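Local coordinates for protein 3-hydroxyisobutyrate dehydrogenase (Salmonella typhimurium, PDB 3G0O) that probably oxidises L-threonate to 2-dehydro-L-erythronate with NAD(+), or less readily NADP(+), as a member of the 3-hydroxyisobutyrate dehydrogenase-related family, at residues 10-15 with 67-72; 104-109 with 175-180; 238-243 with 284-289. All blocks are in the same frame, centred on the assembly; numbering follows the deposited sequence.

Contact 1: residues 10-15 with 67-72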
loop_
_atom_site.group_PDB
_atom_site.type_symbol
_atom_site.label_atom_id
_atom_site.label_comp_id
_atom_site.label_asym_id
_atom_site.label_seq_id
_atom_site.Cartn_x
_atom_site.Cartn_y
_atom_site.Cartn_z
ATOM N N VAL A 10 29.150 20.016 2.581
ATOM C CA VAL A 10 28.384 19.098 1.750
ATOM C C VAL A 10 27.649 19.882 0.675
ATOM O O VAL A 10 27.062 20.928 0.953
ATOM C CB VAL A 10 27.355 18.307 2.592
ATOM C CG1 VAL A 10 26.428 19.269 3.325
ATOM C CG2 VAL A 10 26.557 17.367 1.695
ATOM N N GLY A 11 27.703 19.383 -0.554
ATOM C CA GLY A 11 27.015 20.040 -1.649
ATOM C C GLY A 11 25.861 19.174 -2.131
ATOM O O GLY A 11 26.040 17.978 -2.374
ATOM N N ILE A 12 24.679 19.772 -2.258
ATOM C CA ILE A 12 23.494 19.052 -2.728
ATOM C C ILE A 12 23.192 19.494 -4.150
ATOM O O ILE A 12 22.893 20.664 -4.382
ATOM C CB ILE A 12 22.249 19.360 -1.864
ATOM C CG1 ILE A 12 22.555 19.118 -0.384
ATOM C CG2 ILE A 12 21.075 18.487 -2.320
ATOM C CD1 ILE A 12 22.966 17.695 -0.061
ATOM N N VAL A 13 23.273 18.561 -5.097
ATOM C CA VAL A 13 23.002 18.860 -6.500
ATOM C C VAL A 13 21.636 18.285 -6.861
ATOM O O VAL A 13 21.429 17.072 -6.814
ATOM C CB VAL A 13 24.073 18.246 -7.417
ATOM C CG1 VAL A 13 23.842 18.684 -8.855
ATOM C CG2 VAL A 13 25.456 18.668 -6.950
ATOM N N GLY A 14 20.712 19.165 -7.225
ATOM C CA GLY A 14 19.364 18.733 -7.546
ATOM C C GLY A 14 18.510 19.145 -6.366
ATOM O O GLY A 14 18.440 18.437 -5.362
ATOM N N LEU A 15 17.870 20.305 -6.479
ATOM C CA LEU A 15 17.049 20.823 -5.398
ATOM C C LEU A 15 15.548 20.664 -5.618
ATOM O O LEU A 15 14.775 21.615 -5.462
ATOM C CB LEU A 15 17.398 22.293 -5.149
ATOM C CG LEU A 15 18.862 22.503 -4.743
ATOM C CD1 LEU A 15 19.164 23.995 -4.652
ATOM C CD2 LEU A 15 19.131 21.805 -3.413
ATOM N N ALA A 67 31.689 16.150 0.699
ATOM C CA ALA A 67 30.735 15.215 0.120
ATOM C C ALA A 67 29.800 15.927 -0.840
ATOM O O ALA A 67 29.416 17.074 -0.619
ATOM C CB ALA A 67 29.923 14.541 1.226
ATOM N N LEU A 68 29.445 15.234 -1.914
ATOM C CA LEU A 68 28.528 15.781 -2.902
ATOM C C LEU A 68 27.379 14.787 -3.022
ATOM O O LEU A 68 27.611 13.601 -3.258
ATOM C CB LEU A 68 29.215 15.930 -4.260
ATOM C CG LEU A 68 28.408 16.680 -5.324
ATOM C CD1 LEU A 68 28.466 18.175 -5.029
ATOM C CD2 LEU A 68 28.969 16.396 -6.711
ATOM N N VAL A 69 26.151 15.262 -2.833
ATOM C CA VAL A 69 24.972 14.402 -2.948
ATOM C C VAL A 69 24.266 14.769 -4.247
ATOM O O VAL A 69 23.993 15.942 -4.500
ATOM C CB VAL A 69 23.985 14.613 -1.773
ATOM C CG1 VAL A 69 22.817 13.630 -1.882
ATOM C CG2 VAL A 69 24.707 14.447 -0.449
ATOM N N ILE A 70 23.977 13.766 -5.072
ATOM C CA ILE A 70 23.314 14.004 -6.345
ATOM C C ILE A 70 21.915 13.397 -6.363
ATOM O O ILE A 70 21.750 12.174 -6.428
ATOM C CB ILE A 70 24.142 13.421 -7.507
ATOM C CG1 ILE A 70 25.565 13.987 -7.452
ATOM C CG2 ILE A 70 23.482 13.747 -8.840
ATOM C CD1 ILE A 70 26.501 13.417 -8.502
ATOM N N LEU A 71 20.911 14.265 -6.294
ATOM C CA LEU A 71 19.513 13.843 -6.299
ATOM C C LEU A 71 18.871 14.301 -7.602
ATOM O O LEU A 71 18.262 15.371 -7.669
ATOM C CB LEU A 71 18.783 14.454 -5.100
ATOM C CG LEU A 71 19.218 13.948 -3.720
ATOM C CD1 LEU A 71 19.084 15.053 -2.695
ATOM C CD2 LEU A 71 18.382 12.742 -3.322
ATOM N N VAL A 72 19.021 13.486 -8.640
ATOM C CA VAL A 72 18.466 13.801 -9.945
ATOM C C VAL A 72 17.625 12.647 -10.489
ATOM O O VAL A 72 17.631 11.544 -9.943
ATOM C CB VAL A 72 19.582 14.163 -10.951
ATOM C CG1 VAL A 72 20.293 15.427 -10.490
ATOM C CG2 VAL A 72 20.571 13.015 -11.080
#

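Contact 2: residues 104-109 with 175-180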
loop_
_atom_site.group_PDB
_atom_site.type_symbol
_atom_site.label_atom_id
_atom_site.label_comp_id
_atom_site.label_asym_id
_atom_site.label_seq_id
_atom_site.Cartn_x
_atom_site.Cartn_y
_atom_site.Cartn_z
ATOM N N ILE A 104 18.920 4.564 -11.012
ATOM C CA ILE A 104 19.711 4.072 -12.127
ATOM C C ILE A 104 19.922 2.558 -12.089
ATOM O O ILE A 104 19.636 1.902 -11.091
ATOM C CB ILE A 104 21.084 4.791 -12.136
ATOM C CG1 ILE A 104 21.916 4.377 -10.916
ATOM C CG2 ILE A 104 20.872 6.295 -12.124
ATOM C CD1 ILE A 104 23.259 5.099 -10.797
ATOM N N SER A 105 20.443 2.007 -13.179
ATOM C CA SER A 105 20.686 0.576 -13.255
ATOM C C SER A 105 21.899 0.224 -12.409
ATOM O O SER A 105 22.712 1.092 -12.077
ATOM C CB SER A 105 20.950 0.156 -14.698
ATOM O OG SER A 105 22.216 0.625 -15.125
ATOM N N SER A 106 22.009 -1.049 -12.050
ATOM C CA SER A 106 23.141 -1.518 -11.267
ATOM C C SER A 106 24.416 -1.328 -12.082
ATOM O O SER A 106 25.463 -0.944 -11.545
ATOM C CB SER A 106 22.976 -2.992 -10.920
ATOM O OG SER A 106 24.047 -3.437 -10.111
ATOM N N ALA A 107 24.325 -1.592 -13.383
ATOM C CA ALA A 107 25.477 -1.442 -14.267
ATOM C C ALA A 107 25.975 0.003 -14.248
ATOM O O ALA A 107 27.174 0.243 -14.140
ATOM C CB ALA A 107 25.102 -1.853 -15.691
ATOM N N ASP A 108 25.055 0.960 -14.355
ATOM C CA ASP A 108 25.441 2.367 -14.345
ATOM C C ASP A 108 26.076 2.781 -13.021
ATOM O O ASP A 108 27.040 3.552 -13.000
ATOM C CB ASP A 108 24.242 3.262 -14.648
ATOM C CG ASP A 108 23.954 3.369 -16.139
ATOM O OD1 ASP A 108 24.912 3.343 -16.939
ATOM O OD2 ASP A 108 22.773 3.497 -16.515
ATOM N N ALA A 109 25.540 2.276 -11.914
ATOM C CA ALA A 109 26.097 2.595 -10.604
ATOM C C ALA A 109 27.541 2.089 -10.516
ATOM O O ALA A 109 28.421 2.769 -9.978
ATOM C CB ALA A 109 25.255 1.962 -9.506
ATOM N N GLY A 175 22.529 -1.387 -4.122
ATOM C CA GLY A 175 21.598 -0.365 -3.696
ATOM C C GLY A 175 20.622 -0.032 -4.810
ATOM O O GLY A 175 19.417 0.052 -4.575
ATOM N N SER A 176 21.130 0.152 -6.025
ATOM C CA SER A 176 20.260 0.476 -7.154
ATOM C C SER A 176 19.319 -0.676 -7.496
ATOM O O SER A 176 18.199 -0.449 -7.953
ATOM C CB SER A 176 21.084 0.858 -8.386
ATOM O OG SER A 176 21.671 2.144 -8.235
ATOM N N THR A 177 19.767 -1.909 -7.270
ATOM C CA THR A 177 18.919 -3.069 -7.542
ATOM C C THR A 177 17.723 -3.047 -6.593
ATOM O O THR A 177 16.594 -3.354 -6.986
ATOM C CB THR A 177 19.692 -4.392 -7.355
ATOM O OG1 THR A 177 20.696 -4.501 -8.372
ATOM C CG2 THR A 177 18.743 -5.591 -7.456
ATOM N N VAL A 178 17.973 -2.676 -5.344
ATOM C CA VAL A 178 16.900 -2.608 -4.358
ATOM C C VAL A 178 15.917 -1.503 -4.725
ATOM O O VAL A 178 14.705 -1.681 -4.594
ATOM C CB VAL A 178 17.460 -2.362 -2.945
ATOM C CG1 VAL A 178 16.326 -2.070 -1.966
ATOM C CG2 VAL A 178 18.241 -3.585 -2.489
ATOM N N LYS A 179 16.442 -0.367 -5.188
ATOM C CA LYS A 179 15.608 0.763 -5.594
ATOM C C LYS A 179 14.712 0.364 -6.766
ATOM O O LYS A 179 13.545 0.748 -6.826
ATOM C CB LYS A 179 16.479 1.960 -6.001
ATOM C CG LYS A 179 15.696 3.197 -6.458
ATOM C CD LYS A 179 14.711 3.658 -5.390
ATOM C CE LYS A 179 13.892 4.868 -5.836
ATOM N NZ LYS A 179 14.723 6.087 -6.044
ATOM N N ILE A 180 15.266 -0.399 -7.703
ATOM C CA ILE A 180 14.496 -0.848 -8.862
ATOM C C ILE A 180 13.307 -1.684 -8.403
ATOM O O ILE A 180 12.180 -1.471 -8.849
ATOM C CB ILE A 180 15.367 -1.693 -9.823
ATOM C CG1 ILE A 180 16.387 -0.787 -10.516
ATOM C CG2 ILE A 180 14.486 -2.410 -10.850
ATOM C CD1 ILE A 180 17.444 -1.532 -11.293
HETATM O O HOH W 1 19.603 3.846 -8.225
HETATM O O HOH W 2 17.646 2.004 -9.023
#

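Contact 3: residues 238-243 with 284-289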
loop_
_atom_site.group_PDB
_atom_site.type_symbol
_atom_site.label_atom_id
_atom_site.label_comp_id
_atom_site.label_asym_id
_atom_site.label_seq_id
_atom_site.Cartn_x
_atom_site.Cartn_y
_atom_site.Cartn_z
ATOM N N PRO A 238 2.047 18.385 -11.824
ATOM C CA PRO A 238 3.115 17.415 -11.568
ATOM C C PRO A 238 3.992 17.587 -10.329
ATOM O O PRO A 238 4.663 18.604 -10.167
ATOM C CB PRO A 238 3.940 17.472 -12.853
ATOM C CG PRO A 238 3.810 18.916 -13.253
ATOM C CD PRO A 238 2.330 19.172 -13.038
ATOM N N ARG A 239 3.961 16.589 -9.450
ATOM C CA ARG A 239 4.820 16.578 -8.274
ATOM C C ARG A 239 5.919 15.649 -8.767
ATOM O O ARG A 239 7.108 15.943 -8.663
ATOM C CB ARG A 239 4.124 15.953 -7.060
ATOM C CG ARG A 239 3.187 16.877 -6.295
ATOM C CD ARG A 239 1.904 17.152 -7.049
ATOM N NE ARG A 239 0.893 17.745 -6.174
ATOM C CZ ARG A 239 -0.371 17.954 -6.526
ATOM N NH1 ARG A 239 -0.785 17.621 -7.741
ATOM N NH2 ARG A 239 -1.225 18.484 -5.657
ATOM N N SER A 240 5.476 14.520 -9.317
ATOM C CA SER A 240 6.339 13.503 -9.906
ATOM C C SER A 240 5.560 13.091 -11.161
ATOM O O SER A 240 4.426 12.625 -11.063
ATOM C CB SER A 240 6.504 12.318 -8.958
ATOM O OG SER A 240 7.539 11.467 -9.416
ATOM N N ALA A 241 6.169 13.272 -12.330
ATOM C CA ALA A 241 5.509 13.001 -13.607
ATOM C C ALA A 241 5.273 11.559 -14.045
ATOM O O ALA A 241 5.967 10.630 -13.629
ATOM C CB ALA A 241 6.241 13.739 -14.718
ATOM N N VAL A 242 4.271 11.403 -14.905
ATOM C CA VAL A 242 3.919 10.114 -15.480
ATOM C C VAL A 242 5.159 9.508 -16.127
ATOM O O VAL A 242 5.465 8.328 -15.930
ATOM C CB VAL A 242 2.813 10.277 -16.558
ATOM C CG1 VAL A 242 2.792 9.070 -17.501
ATOM C CG2 VAL A 242 1.465 10.445 -15.885
ATOM N N ASP A 243 5.880 10.324 -16.891
ATOM C CA ASP A 243 7.083 9.857 -17.574
ATOM C C ASP A 243 8.161 9.303 -16.642
ATOM O O ASP A 243 9.038 8.562 -17.087
ATOM C CB ASP A 243 7.669 10.971 -18.452
ATOM C CG ASP A 243 6.870 11.181 -19.727
ATOM O OD1 ASP A 243 6.136 10.248 -20.125
ATOM O OD2 ASP A 243 6.985 12.266 -20.339
ATOM N N GLU A 284 2.309 15.381 -16.774
ATOM C CA GLU A 284 1.358 15.632 -15.703
ATOM C C GLU A 284 1.713 14.737 -14.519
ATOM O O GLU A 284 2.535 13.831 -14.648
ATOM C CB GLU A 284 -0.065 15.330 -16.174
ATOM C CG GLU A 284 -0.648 16.394 -17.104
ATOM C CD GLU A 284 -2.096 16.122 -17.466
ATOM O OE1 GLU A 284 -2.779 15.415 -16.696
ATOM O OE2 GLU A 284 -2.557 16.630 -18.511
ATOM N N ASP A 285 1.102 14.997 -13.369
ATOM C CA ASP A 285 1.360 14.197 -12.174
ATOM C C ASP A 285 1.148 12.723 -12.530
ATOM O O ASP A 285 0.257 12.407 -13.320
ATOM C CB ASP A 285 0.397 14.604 -11.061
ATOM C CG ASP A 285 0.771 14.010 -9.725
ATOM O OD1 ASP A 285 1.854 14.359 -9.206
ATOM O OD2 ASP A 285 -0.014 13.195 -9.196
ATOM N N ASP A 286 1.944 11.819 -11.957
ATOM C CA ASP A 286 1.780 10.409 -12.294
ATOM C C ASP A 286 0.387 9.867 -11.975
ATOM O O ASP A 286 -0.029 8.850 -12.532
ATOM C CB ASP A 286 2.874 9.526 -11.650
ATOM C CG ASP A 286 3.098 9.818 -10.179
ATOM O OD1 ASP A 286 2.118 10.093 -9.460
ATOM O OD2 ASP A 286 4.270 9.747 -9.739
ATOM N N SER A 287 -0.352 10.547 -11.103
ATOM C CA SER A 287 -1.693 10.085 -10.788
ATOM C C SER A 287 -2.578 10.223 -12.029
ATOM O O SER A 287 -3.660 9.643 -12.093
ATOM C CB SER A 287 -2.295 10.879 -9.617
ATOM O OG SER A 287 -2.431 12.257 -9.918
ATOM N N ALA A 288 -2.098 10.974 -13.021
ATOM C CA ALA A 288 -2.851 11.177 -14.260
ATOM C C ALA A 288 -2.979 9.889 -15.067
ATOM O O ALA A 288 -3.672 9.855 -16.087
ATOM C CB ALA A 288 -2.201 12.267 -15.112
ATOM N N VAL A 289 -2.311 8.830 -14.621
ATOM C CA VAL A 289 -2.415 7.551 -15.312
ATOM C C VAL A 289 -3.891 7.127 -15.281
ATOM O O VAL A 289 -4.350 6.350 -16.122
ATOM C CB VAL A 289 -1.547 6.462 -14.626
ATOM C CG1 VAL A 289 -2.035 6.213 -13.203
ATOM C CG2 VAL A 289 -1.586 5.176 -15.445
HETATM O O HOH W 3 3.158 12.548 -7.842
#

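Contact 1: residues 10-15 with 67-72
Gly11 and Val13 make four backbone hydrogen bonds to Ala67, Val69 and Leu71, binding strands 10-13 and 67-70 as parallel neighbours, the axes of these short segments 4.7 Å apart. Gly11 N gives to Ala67 O at 2.9 Å and Gly11 O receives Val69 N at 2.8 Å; Val13 repeats the pattern, its N on Val69 O at 2.8 Å and its O taking Leu71 N. The ladder thus runs one residue past the end of strand 67-70. CA-H...O contacts supplement it, the last from Gly14 CA, at a positive phi of 106°, to Leu71 O. These are inner strands of the Rossmann-type dinucleotide-binding sheet: strand 32-36 bonds the other edge of 10-13, and Gly14 opens a GxGxxG pattern consistent with the NAD-binding turn. Apolar packing splits between the faces. On one, Ile12 CD1 lies against Val69 CB at 3.7 Å, the two side chains alongside and pointing the same way, while Ile12 CG2 meets Leu71 CD1; helices 17-28 and 148-161 cover this side. On the other, Leu68 holds CG anti to its N (chi1 -172°), which brings CD1 past the bare Gly11 to Val13 CG2, 3.6 Å away, with Val81 of helix 75-82 beyond Val13.

Contact 2: residues 104-109 with 175-180
Ser176 presses its CB against the carbonyl of Ile104, 3.2 Å from Ile104 O, and turns its hydroxyl beside the isoleucine chain, where OG is 3.5 Å from Ile104 CG1 and 3.8 Å from Ala109 CB. Its chi1 of -73° swings OG away from its own carbonyl and in beside Ile104, where a water also reaches it. Next to it, Ser106 CB rests on Thr177 OG1 at 3.7 Å, and Ile180 reaches Ile104 O with the end of its chain, CD1. No direct hydrogen bond crosses the interface; water does the joining. One water accepts from Ile104 N and donates to Ser176 OG at 2.7 Å, and a second lies between Ile104 O and Ser176 O. Ser176 OG is also held by Asp125, Thr177 OG1 by Gly173 O, and Ser106 OG by Gln110. Further out, Ser105 is the N-cap of helix 106-117: its OG accepts Asp108 N at 3.0 Å. Lys179, the predicted active-site lysine, bonds Thr103 OG1 through NZ. The contact is a domain junction: it sets the start of helix 106-117, in the nucleotide-binding domain, against the first turns of the long helix 174-202, with strand 122-129 behind Ala109 and Lys179 and helix 242-258 packed on Ser105 and Ile180.

Contact 3: residues 238-243 with 284-289
Pro238-Val242 runs beside Glu284-Asp286, joined by a single bridge at Ala241 and Asp285, with Asp286 N giving to Ser240 O at 2.8 Å and Val242 N to Glu284 O at 3.0 Å. This ties the segment leading into helix 242-258 to the loop after helix 264-281 in the helical C-terminal domain, with Ser240 near a bound tartaric acid. With CG anti to its N (chi1 -169°), Asp285 brings its carboxylate to the Arg239 backbone. Asp285 OD1 takes Arg239 N at 3.1 Å on its anti lone pair, while OD2 receives Ser287 OG on its own anti lone pair; the Ser287 N bond to OD2, from above the carboxylate plane, makes an Asx turn. The Arg239 guanidinium plane is 65° from the carboxylate; NH1, 4.4 Å from Asp285 OD1, is too far for a salt bridge and instead bonds Thr237 O. At the Val242 end, Val242 CG2 lies 3.4 Å from Asp285 O and 4.2 Å from Ala288 CB. A water gives to Asp285 OD1 at 2.6 Å and to Asp286 OD1, linking the two carboxylates. Asp285, gripped by Arg239 N, both groups of Ser287, His230 and this water, is probably held as the carboxylate; the Arg227 salt bridge would favour the same for Asp286.

The three contacts follow one another along the chain and do not touch. Contact 1 lies in the sheet of the nucleotide-binding domain; contact 2 bridges from that domain to the long helix 174-202, and contact 3 belongs to the helical C-terminal domain. Contacts 1 and 3 lie on opposite sides of the chain's centre, 24 Å apart between centres; contact 2 is 18 Å from contact 1 and 22 Å from contact 3. Each has a residue at or near the predicted active site: contact 2 holds Lys179, and the side chains of Leu71 and Ser240 come within about 8 and 10 Å of its side chain. A bound L(+)-tartaric acid lies about 4 Å from the Ser240 side chain and about 8 Å from that of Leu71.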